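Long-range contacts in cysteine synthase (PDB 5XEM), which probably makes L-cysteine and acetate from O-acetyl-L-serine and hydrogen sulfide with the help of pyridoxal 5'-phosphate, and also produces hydrogen sulfide: residues Ala155-Thr160 with Thr188-Lys193; Asp12-Thr17 with Lys46-Leu51; Glu71-Asn76 with Pro144-Asn149. All coordinates share one frame; numbering follows the deposited sequence.

Contact 1 (Ala155-Thr160 with Thr188-Lys193); sequences AHYETT and TAKKLK
Tyr157 and Lys191 meet because both side chains leave their helices with CG anti to the backbone N (chi1 171° for the lysine), after which the lysine chain bends at each of its three remaining torsions and curls back under the phenol. The evidence for a cation-pi contact is direct: Lys191 NZ sits 4.0 Å from the centroid of the Tyr157 ring, 20° off the normal. Lys191 CE lies over the same ring at 3.6 Å from the centroid, a CH-pi contact. The curl also delivers the ammonium to the backbone, where Lys191 NZ donates to Tyr157 O at 2.8 Å, from above the carbonyl plane rather than on a lone pair. Glu162 forms a salt bridge with this ammonium, and the Tyr157 hydroxyl is hydrogen-bonded to Glu194, so both ends of the pair are anchored. Lys190, extended, adds its CG beside Tyr157 CE1 at 3.9 Å. One turn back, Thr188 OG1 packs 3.3 Å from His156 CB while bonding to Ser184 O; His156 ND1 is tied to Thr160 OG1 at 2.8 Å. The two helix segments approach to 7.8 Å between axes and cross at -54°, with Tyr157 and Thr188 in register. Helix 46-60 lies against His156 and Thr160 on one flank, while Thr188 and Leu192 reach Phe175 of strand 174-178, joining helices 151-167 and 183-195 to the larger sheet.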
loop_
_atom_site.group_PDB
_atom_site.type_symbol
_atom_site.label_atom_id
_atom_site.label_comp_id
_atom_site.label_asym_id
_atom_site.label_seq_id
_atom_site.Cartn_x
_atom_site.Cartn_y
_atom_site.Cartn_z
ATOM N N ALA A 155 7.560 16.433 -12.850
ATOM C CA ALA A 155 7.005 15.085 -12.805
ATOM C C ALA A 155 5.476 15.151 -12.718
ATOM O O ALA A 155 4.778 14.461 -13.459
ATOM C CB ALA A 155 7.596 14.297 -11.617
ATOM N N HIS A 156 4.976 16.061 -11.885
ATOM C CA HIS A 156 3.529 16.235 -11.658
ATOM C C HIS A 156 2.875 16.978 -12.810
ATOM O O HIS A 156 1.730 16.709 -13.170
ATOM C CB HIS A 156 3.298 16.990 -10.363
ATOM C CG HIS A 156 3.782 16.228 -9.127
ATOM N ND1 HIS A 156 3.183 15.097 -8.695
ATOM C CD2 HIS A 156 4.842 16.469 -8.267
ATOM C CE1 HIS A 156 3.839 14.636 -7.593
ATOM N NE2 HIS A 156 4.840 15.500 -7.314
ATOM N N TYR A 157 3.609 17.932 -13.370
ATOM C CA TYR A 157 3.143 18.629 -14.590
ATOM C C TYR A 157 2.888 17.626 -15.721
ATOM O O TYR A 157 1.875 17.734 -16.429
ATOM C CB TYR A 157 4.193 19.651 -14.980
ATOM C CG TYR A 157 3.944 20.420 -16.252
ATOM C CD1 TYR A 157 3.249 21.621 -16.225
ATOM C CD2 TYR A 157 4.490 19.988 -17.470
ATOM C CE1 TYR A 157 3.050 22.362 -17.391
ATOM C CE2 TYR A 157 4.294 20.711 -18.640
ATOM C CZ TYR A 157 3.581 21.902 -18.586
ATOM O OH TYR A 157 3.387 22.642 -19.731
ATOM N N GLU A 158 3.790 16.655 -15.853
ATOM C CA GLU A 158 3.767 15.639 -16.922
ATOM C C GLU A 158 2.845 14.461 -16.725
ATOM O O GLU A 158 2.351 13.906 -17.710
ATOM C CB GLU A 158 5.181 15.122 -17.184
ATOM C CG GLU A 158 6.043 16.225 -17.793
ATOM C CD GLU A 158 7.482 15.834 -17.986
ATOM O OE1 GLU A 158 7.857 14.694 -17.637
ATOM O OE2 GLU A 158 8.255 16.686 -18.468
ATOM N N THR A 159 2.629 14.043 -15.485
ATOM C CA THR A 159 1.919 12.788 -15.248
ATOM C C THR A 159 0.716 13.039 -14.389
ATOM O O THR A 159 -0.398 12.909 -14.886
ATOM C CB THR A 159 2.859 11.702 -14.696
ATOM O OG1 THR A 159 3.386 12.115 -13.431
ATOM C CG2 THR A 159 4.021 11.487 -15.720
ATOM N N THR A 160 0.920 13.500 -13.149
ATOM C CA THR A 160 -0.198 13.685 -12.192
ATOM C C THR A 160 -1.361 14.495 -12.772
ATOM O O THR A 160 -2.551 14.076 -12.743
ATOM C CB THR A 160 0.316 14.370 -10.904
ATOM O OG1 THR A 160 1.482 13.689 -10.438
ATOM C CG2 THR A 160 -0.739 14.319 -9.794
ATOM N N THR A 188 1.375 20.316 -10.704
ATOM C CA THR A 188 0.061 19.901 -11.136
ATOM C C THR A 188 -0.784 21.124 -11.514
ATOM O O THR A 188 -1.431 21.112 -12.566
ATOM C CB THR A 188 -0.655 19.087 -10.060
ATOM O OG1 THR A 188 0.235 18.059 -9.579
ATOM C CG2 THR A 188 -1.944 18.458 -10.623
ATOM N N ALA A 189 -0.740 22.181 -10.689
ATOM C CA ALA A 189 -1.562 23.374 -10.910
ATOM C C ALA A 189 -1.170 24.086 -12.183
ATOM O O ALA A 189 -2.054 24.623 -12.863
ATOM C CB ALA A 189 -1.449 24.345 -9.730
ATOM N N LYS A 190 0.133 24.103 -12.505
ATOM C CA LYS A 190 0.627 24.752 -13.725
ATOM C C LYS A 190 0.025 24.103 -14.959
ATOM O O LYS A 190 -0.509 24.792 -15.843
ATOM C CB LYS A 190 2.140 24.731 -13.802
ATOM C CG LYS A 190 2.745 25.469 -15.011
ATOM C CD LYS A 190 4.261 25.543 -14.892
ATOM C CE LYS A 190 4.903 26.207 -16.104
ATOM N NZ LYS A 190 6.377 26.006 -16.176
ATOM N N LYS A 191 0.041 22.769 -14.997
ATOM C CA LYS A 191 -0.516 22.063 -16.138
ATOM C C LYS A 191 -2.010 22.259 -16.242
ATOM O O LYS A 191 -2.540 22.535 -17.332
ATOM C CB LYS A 191 -0.165 20.568 -16.117
ATOM C CG LYS A 191 -0.888 19.722 -17.171
ATOM C CD LYS A 191 -0.634 20.137 -18.615
ATOM C CE LYS A 191 0.795 19.902 -19.065
ATOM N NZ LYS A 191 1.225 18.482 -19.090
ATOM N N LEU A 192 -2.699 22.128 -15.122
ATOM C CA LEU A 192 -4.141 22.241 -15.117
ATOM C C LEU A 192 -4.605 23.636 -15.601
ATOM O O LEU A 192 -5.564 23.734 -16.370
ATOM C CB LEU A 192 -4.699 21.964 -13.721
ATOM C CG LEU A 192 -4.589 20.521 -13.187
ATOM C CD1 LEU A 192 -5.190 20.431 -11.776
ATOM C CD2 LEU A 192 -5.208 19.520 -14.145
ATOM N N LYS A 193 -3.918 24.684 -15.149
ATOM C CA LYS A 193 -4.256 26.051 -15.523
ATOM C C LYS A 193 -3.893 26.355 -16.981
ATOM O O LYS A 193 -4.531 27.215 -17.610
ATOM C CB LYS A 193 -3.596 27.054 -14.574
ATOM C CG LYS A 193 -4.424 27.270 -13.331
ATOM C CD LYS A 193 -3.871 28.314 -12.368
ATOM C CE LYS A 193 -4.965 28.693 -11.384
ATOM N NZ LYS A 193 -4.577 29.542 -10.218
#

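Contact 2 (Asp12-Thr17 with Lys46-Leu51); sequences DLIGNT and KDRIAL. With PLP (pyridoxal-5'-phosphate), chain D.
Ile14 is the first residue of the loop to meet helix 46-60, and its branches divide the work. CG2 rests 3.8 Å from Arg48 N and also touches the CB of Asp47, whereas CD1 reaches along the helix to Leu51 CD2 at 4.0 Å. With CG1 anti to the carbonyl carbon (chi1 -64°) and the chain then extended, the two methyls are spread over about one helical turn. Asp47 contributes its CB to this apolar patch; its carboxylate is engaged by Gly42 N. Gly15 comes next and lays its CA over one face of the Arg48 guanidinium, 3.4 Å above the plane and offset toward the rim. The backbone here has a positive phi of 84°, which favours glycine. Asn16 passes the same group with its backbone, Asn16 N lying 3.9 Å from Arg48 NH2. Thr17 then approaches at the guanidinium edge, with Thr17 OG1 near the plane and 3.3 Å from Arg48 NH2. The hydroxyl is hydrogen-bonded to Glu37 and Lys35, and Arg48, extended from CG to NE, forms salt bridges through NE with Glu37 and through NH2 with Glu163. The same segment carries Lys46, the predicted cofactor-attachment lysine; it is not attached here, the lanthionine nitrogen holding C4A of PLP, and Lys46 NZ instead donates to PLP O2P at 2.8 Å. The chemistry is therefore split: methyl contacts seat Ile14, while the guanidinium lies against the Gly15-Thr17 backbone, its buried charge probably balanced by the two carboxylates.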
loop_
_atom_site.group_PDB
_atom_site.type_symbol
_atom_site.label_atom_id
_atom_site.label_comp_id
_atom_site.label_asym_id
_atom_site.label_seq_id
_atom_site.Cartn_x
_atom_site.Cartn_y
_atom_site.Cartn_z
ATOM N N ASP A 12 7.717 0.384 -12.890
ATOM C CA ASP A 12 6.627 0.503 -13.849
ATOM C C ASP A 12 5.247 0.692 -13.204
ATOM O O ASP A 12 4.282 1.049 -13.881
ATOM C CB ASP A 12 6.604 -0.706 -14.805
ATOM C CG ASP A 12 7.896 -0.853 -15.574
ATOM O OD1 ASP A 12 8.305 0.099 -16.271
ATOM O OD2 ASP A 12 8.538 -1.899 -15.447
ATOM N N LEU A 13 5.136 0.471 -11.897
ATOM C CA LEU A 13 3.875 0.690 -11.195
ATOM C C LEU A 13 3.652 2.138 -10.721
ATOM O O LEU A 13 2.603 2.452 -10.165
ATOM C CB LEU A 13 3.776 -0.239 -9.996
ATOM C CG LEU A 13 4.060 -1.726 -10.271
ATOM C CD1 LEU A 13 3.878 -2.549 -8.995
ATOM C CD2 LEU A 13 3.212 -2.229 -11.413
ATOM N N ILE A 14 4.648 2.995 -10.906
ATOM C CA ILE A 14 4.597 4.386 -10.469
ATOM C C ILE A 14 3.628 5.124 -11.391
ATOM O O ILE A 14 3.681 4.978 -12.622
ATOM C CB ILE A 14 5.992 5.049 -10.472
ATOM C CG1 ILE A 14 6.897 4.353 -9.439
ATOM C CG2 ILE A 14 5.907 6.557 -10.150
ATOM C CD1 ILE A 14 8.376 4.761 -9.489
ATOM N N GLY A 15 2.748 5.907 -10.786
ATOM C CA GLY A 15 1.794 6.718 -11.506
ATOM C C GLY A 15 0.546 5.969 -11.899
ATOM O O GLY A 15 0.303 4.854 -11.461
ATOM N N ASN A 16 -0.273 6.603 -12.722
ATOM C CA ASN A 16 -1.574 6.064 -13.087
ATOM C C ASN A 16 -2.405 5.630 -11.885
ATOM O O ASN A 16 -2.940 4.522 -11.805
ATOM C CB ASN A 16 -1.398 4.964 -14.118
ATOM C CG ASN A 16 -0.859 5.524 -15.409
ATOM O OD1 ASN A 16 -1.508 6.357 -16.036
ATOM N ND2 ASN A 16 0.357 5.180 -15.742
ATOM N N THR A 17 -2.476 6.526 -10.926
ATOM C CA THR A 17 -3.159 6.261 -9.672
ATOM C C THR A 17 -4.643 6.547 -9.824
ATOM O O THR A 17 -5.034 7.373 -10.635
ATOM C CB THR A 17 -2.621 7.142 -8.543
ATOM O OG1 THR A 17 -2.675 8.512 -8.945
ATOM C CG2 THR A 17 -1.142 6.751 -8.251
ATOM N N LYS A 46 5.659 10.699 -3.945
ATOM C CA LYS A 46 7.093 10.999 -4.093
ATOM C C LYS A 46 7.815 9.991 -4.955
ATOM O O LYS A 46 8.855 10.322 -5.550
ATOM C CB LYS A 46 7.786 11.186 -2.733
ATOM C CG LYS A 46 7.223 12.327 -1.897
ATOM C CD LYS A 46 7.230 13.649 -2.655
ATOM C CE LYS A 46 7.355 14.842 -1.708
ATOM N NZ LYS A 46 7.879 16.094 -2.326
ATOM N N ASP A 47 7.213 8.807 -5.146
ATOM C CA ASP A 47 7.733 7.867 -6.120
ATOM C C ASP A 47 7.902 8.587 -7.489
ATOM O O ASP A 47 8.871 8.323 -8.236
ATOM C CB ASP A 47 6.736 6.728 -6.356
ATOM C CG ASP A 47 6.699 5.685 -5.266
ATOM O OD1 ASP A 47 7.310 5.898 -4.191
ATOM O OD2 ASP A 47 6.027 4.635 -5.499
ATOM N N ARG A 48 6.936 9.438 -7.852
ATOM C CA ARG A 48 6.981 10.135 -9.155
ATOM C C ARG A 48 8.209 11.037 -9.282
ATOM O O ARG A 48 8.884 11.051 -10.342
ATOM C CB ARG A 48 5.746 10.994 -9.411
ATOM C CG ARG A 48 4.444 10.247 -9.514
ATOM C CD ARG A 48 3.290 11.217 -9.562
ATOM N NE ARG A 48 1.981 10.593 -9.517
ATOM C CZ ARG A 48 1.236 10.223 -10.557
ATOM N NH1 ARG A 48 1.698 10.317 -11.812
ATOM N NH2 ARG A 48 0.054 9.694 -10.346
ATOM N N ILE A 49 8.508 11.784 -8.219
ATOM C CA ILE A 49 9.654 12.710 -8.236
ATOM C C ILE A 49 10.980 11.996 -8.050
ATOM O O ILE A 49 11.988 12.389 -8.664
ATOM C CB ILE A 49 9.493 13.945 -7.283
ATOM C CG1 ILE A 49 9.791 13.665 -5.798
ATOM C CG2 ILE A 49 8.133 14.605 -7.512
ATOM C CD1 ILE A 49 10.009 14.963 -4.986
ATOM N N ALA A 50 10.992 10.943 -7.225
ATOM C CA ALA A 50 12.173 10.104 -7.094
ATOM C C ALA A 50 12.584 9.550 -8.463
ATOM O O ALA A 50 13.752 9.603 -8.838
ATOM C CB ALA A 50 11.914 8.968 -6.111
ATOM N N LEU A 51 11.607 9.015 -9.188
ATOM C CA LEU A 51 11.870 8.448 -10.498
ATOM C C LEU A 51 12.375 9.509 -11.458
ATOM O O LEU A 51 13.400 9.317 -12.116
ATOM C CB LEU A 51 10.626 7.821 -11.086
ATOM C CG LEU A 51 10.817 7.101 -12.426
ATOM C CD1 LEU A 51 11.878 6.010 -12.314
ATOM C CD2 LEU A 51 9.486 6.558 -12.917
HETATM N N1 PLP D . 2.168 14.971 2.365
HETATM C C2 PLP D . 3.139 14.087 2.644
HETATM C C2A PLP D . 2.801 12.793 3.385
HETATM C C3 PLP D . 4.467 14.319 2.241
HETATM O O3 PLP D . 5.428 13.403 2.519
HETATM C C4 PLP D . 4.791 15.489 1.558
HETATM C C4A PLP D . 6.212 15.783 1.110
HETATM C C5 PLP D . 3.751 16.386 1.281
HETATM C C6 PLP D . 2.453 16.089 1.693
HETATM C C5A PLP D . 3.970 17.684 0.534
HETATM O O4P PLP D . 4.248 17.407 -0.886
HETATM P P PLP D . 5.166 18.379 -1.808
HETATM O O1P PLP D . 5.037 17.988 -3.173
HETATM O O2P PLP D . 6.495 18.245 -1.242
HETATM O O3P PLP D . 4.658 19.742 -1.494
#

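Contact 3 (Glu71-Asn76 with Pro144-Asn149); sequences EATSGN and PNQFTN. With 85F ((2R)-2-azanyl-3-[(2R)-2-azanyl-3-oxidanyl-3-oxidanylidene-propyl]sulfanyl-propanoic acid), chain C; PLP (pyridoxal-5'-phosphate), chain D; ACT (acetate ion), chain F.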
loop_
_atom_site.group_PDB
_atom_site.type_symbol
_atom_site.label_atom_id
_atom_site.label_comp_id
_atom_site.label_asym_id
_atom_site.label_seq_id
_atom_site.Cartn_x
_atom_site.Cartn_y
_atom_site.Cartn_z
ATOM N N GLU A 71 20.020 12.447 0.075
ATOM C CA GLU A 71 18.845 13.307 0.085
ATOM C C GLU A 71 18.373 13.582 1.503
ATOM O O GLU A 71 18.426 12.695 2.370
ATOM C CB GLU A 71 17.681 12.684 -0.746
ATOM C CG GLU A 71 16.420 13.548 -0.879
ATOM C CD GLU A 71 16.590 14.788 -1.765
ATOM O OE1 GLU A 71 17.744 15.202 -2.018
ATOM O OE2 GLU A 71 15.560 15.335 -2.229
ATOM N N ALA A 72 17.931 14.821 1.719
ATOM C CA ALA A 72 17.188 15.209 2.923
ATOM C C ALA A 72 15.678 15.040 2.700
ATOM O O ALA A 72 15.107 15.550 1.713
ATOM C CB ALA A 72 17.512 16.644 3.310
ATOM N N THR A 73 15.024 14.373 3.643
ATOM C CA THR A 73 13.608 14.069 3.479
ATOM C C THR A 73 12.903 13.971 4.821
ATOM O O THR A 73 13.536 13.692 5.837
ATOM C CB THR A 73 13.449 12.734 2.706
ATOM O OG1 THR A 73 12.062 12.375 2.648
ATOM C CG2 THR A 73 14.194 11.625 3.369
ATOM N N SER A 74 11.600 14.196 4.817
ATOM C CA SER A 74 10.761 13.899 5.997
ATOM C C SER A 74 10.311 12.448 6.024
ATOM O O SER A 74 9.712 11.991 7.014
ATOM C CB SER A 74 9.547 14.821 6.052
ATOM O OG SER A 74 8.727 14.631 4.925
ATOM N N GLY A 75 10.542 11.732 4.929
ATOM C CA GLY A 75 10.284 10.311 4.869
ATOM C C GLY A 75 9.926 9.815 3.478
ATOM O O GLY A 75 10.586 8.921 2.955
ATOM N N ASN A 76 8.861 10.366 2.902
ATOM C CA ASN A 76 8.320 9.806 1.668
ATOM C C ASN A 76 9.289 9.918 0.475
ATOM O O ASN A 76 9.414 8.983 -0.307
ATOM C CB ASN A 76 6.986 10.423 1.334
ATOM C CG ASN A 76 5.865 9.795 2.115
ATOM O OD1 ASN A 76 5.913 8.592 2.408
ATOM N ND2 ASN A 76 4.907 10.600 2.534
ATOM N N PRO A 144 19.564 14.740 -5.155
ATOM C CA PRO A 144 18.395 15.068 -5.976
ATOM C C PRO A 144 17.854 16.465 -5.658
ATOM O O PRO A 144 17.482 17.236 -6.557
ATOM C CB PRO A 144 17.381 13.976 -5.609
ATOM C CG PRO A 144 18.220 12.831 -5.186
ATOM C CD PRO A 144 19.456 13.390 -4.569
ATOM N N ASN A 145 17.867 16.798 -4.371
ATOM C CA ASN A 145 17.292 18.050 -3.850
ATOM C C ASN A 145 15.879 18.366 -4.303
ATOM O O ASN A 145 15.627 19.263 -5.106
ATOM C CB ASN A 145 18.204 19.235 -4.054
ATOM C CG ASN A 145 17.926 20.354 -3.033
ATOM O OD1 ASN A 145 16.791 20.505 -2.582
ATOM N ND2 ASN A 145 18.968 21.079 -2.609
ATOM N N GLN A 146 14.909 17.664 -3.713
ATOM C CA GLN A 146 13.513 17.944 -3.992
ATOM C C GLN A 146 13.104 19.420 -3.789
ATOM O O GLN A 146 12.117 19.870 -4.366
ATOM C CB GLN A 146 12.611 17.069 -3.122
ATOM C CG GLN A 146 12.811 17.255 -1.629
ATOM C CD GLN A 146 11.950 16.303 -0.838
ATOM O OE1 GLN A 146 10.829 15.982 -1.232
ATOM N NE2 GLN A 146 12.484 15.832 0.269
ATOM N N PHE A 147 13.845 20.146 -2.949
ATOM C CA PHE A 147 13.507 21.546 -2.675
ATOM C C PHE A 147 13.794 22.502 -3.831
ATOM O O PHE A 147 13.138 23.533 -3.950
ATOM C CB PHE A 147 14.217 22.001 -1.402
ATOM C CG PHE A 147 13.898 21.138 -0.238
ATOM C CD1 PHE A 147 12.699 21.309 0.426
ATOM C CD2 PHE A 147 14.751 20.104 0.151
ATOM C CE1 PHE A 147 12.362 20.475 1.479
ATOM C CE2 PHE A 147 14.398 19.255 1.200
ATOM C CZ PHE A 147 13.210 19.456 1.860
ATOM N N THR A 148 14.771 22.146 -4.669
ATOM C CA THR A 148 15.250 23.029 -5.744
ATOM C C THR A 148 15.162 22.407 -7.145
ATOM O O THR A 148 15.237 23.116 -8.147
ATOM C CB THR A 148 16.704 23.405 -5.467
ATOM O OG1 THR A 148 17.542 22.238 -5.593
ATOM C CG2 THR A 148 16.832 23.953 -4.044
ATOM N N ASN A 149 14.994 21.086 -7.219
ATOM C CA ASN A 149 15.057 20.370 -8.495
ATOM C C ASN A 149 13.770 20.529 -9.266
ATOM O O ASN A 149 12.713 20.058 -8.837
ATOM C CB ASN A 149 15.366 18.894 -8.223
ATOM C CG ASN A 149 15.792 18.114 -9.461
ATOM O OD1 ASN A 149 15.333 18.370 -10.566
ATOM N ND2 ASN A 149 16.672 17.128 -9.262
HETATM N N 85F C . 7.156 15.378 1.948
HETATM C CA 85F C . 8.581 15.660 1.672
HETATM C CB 85F C . 9.094 16.791 2.591
HETATM S SG 85F C . 8.439 18.395 2.200
HETATM C CD 85F C . 9.262 19.563 3.306
HETATM C CE 85F C . 9.013 19.314 4.818
HETATM N NZ2 85F C . 7.583 19.156 5.116
HETATM C CZ1 85F C . 9.550 20.551 5.588
HETATM O OH1 85F C . 9.256 20.599 6.820
HETATM O OH2 85F C . 10.220 21.440 4.991
HETATM C C 85F C . 9.431 14.421 1.858
HETATM O OXT 85F C . 8.861 13.325 1.743
HETATM O O 85F C . 10.658 14.588 2.069
HETATM N N1 PLP D . 2.168 14.971 2.365
HETATM C C2 PLP D . 3.139 14.087 2.644
HETATM C C2A PLP D . 2.801 12.793 3.385
HETATM C C3 PLP D . 4.467 14.319 2.241
HETATM O O3 PLP D . 5.428 13.403 2.519
HETATM C C4 PLP D . 4.791 15.489 1.558
HETATM C C4A PLP D . 6.212 15.783 1.110
HETATM C C5 PLP D . 3.751 16.386 1.281
HETATM C C6 PLP D . 2.453 16.089 1.693
HETATM C C5A PLP D . 3.970 17.684 0.534
HETATM O O4P PLP D . 4.248 17.407 -0.886
HETATM P P PLP D . 5.166 18.379 -1.808
HETATM O O1P PLP D . 5.037 17.988 -3.173
HETATM O O2P PLP D . 6.495 18.245 -1.242
HETATM O O3P PLP D . 4.658 19.742 -1.494
HETATM C C ACT F . 22.587 20.212 -2.107
HETATM O O ACT F . 21.862 20.441 -3.078
HETATM O OXT ACT F . 23.699 19.689 -2.250
HETATM C CH3 ACT F . 22.088 20.590 -0.741
#
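Gln146 NE2 bridges the loop 144-149 and the turn after strand 68-72: it donates to Ala72 O at 3.0 Å, in the carbonyl plane on a lone pair, and to the lanthionine carboxylate oxygen 85F O at 2.8 Å. That oxygen also receives Thr73 OG1 at 2.7 Å and Ser74 N at 2.9 Å, so three donors fix it. The lanthionine is joined to the cofactor as a Schiff base (external aldimine). Phe147 presents its ring edge to 85F CD, while Asn76 ND2 binds PLP O3 at 2.9 Å. In the second shell, Gly75 N bonds to Thr73 OG1, an ST turn that shapes the binding turn. Glu71, bent at chi2 (70°), turns its carboxylate onto two successive backbone amides: Asn145 N meets OE1 and Gln146 N meets OE2, each at 2.8 Å and on the syn side. The Gln146 bond is the straighter, 167° against 137°. Gln146 OE1 is held by Thr77, which fixes the amide's rotation. The turn leads from the C-terminal end of strand 68-72 into helix 76-88; strand 92-97 pairs with the strand, helix 123-136 covers Ala72 and Phe147, and helix 46-60 packs on Pro144 and Gln146.

Helix 46-60 connects all three contacts. Arg48 and Ile49 face contact 1, where Arg48 NH1 lies 3.0 Å from Thr159 OG1, a probable hydrogen bond, and Ile49 CG2 packs 3.4 Å from His156 NE2. Toward contact 3, Lys46 NZ approaches Gln146 OE1 at 3.1 Å, again probably hydrogen-bonded, and Ile49 CD1 touches Gln146 CB at 3.8 Å. Contacts 1 and 3 do not touch, their nearest atoms being about 7 Å apart. Contacts 2 and 3 both bind the cofactor, at its phosphate and its ring hydroxyl oxygen respectively, and contact 3 also grips the lanthionine moiety. From contact 1, the His156 side chain comes within about 5 Å of PLP.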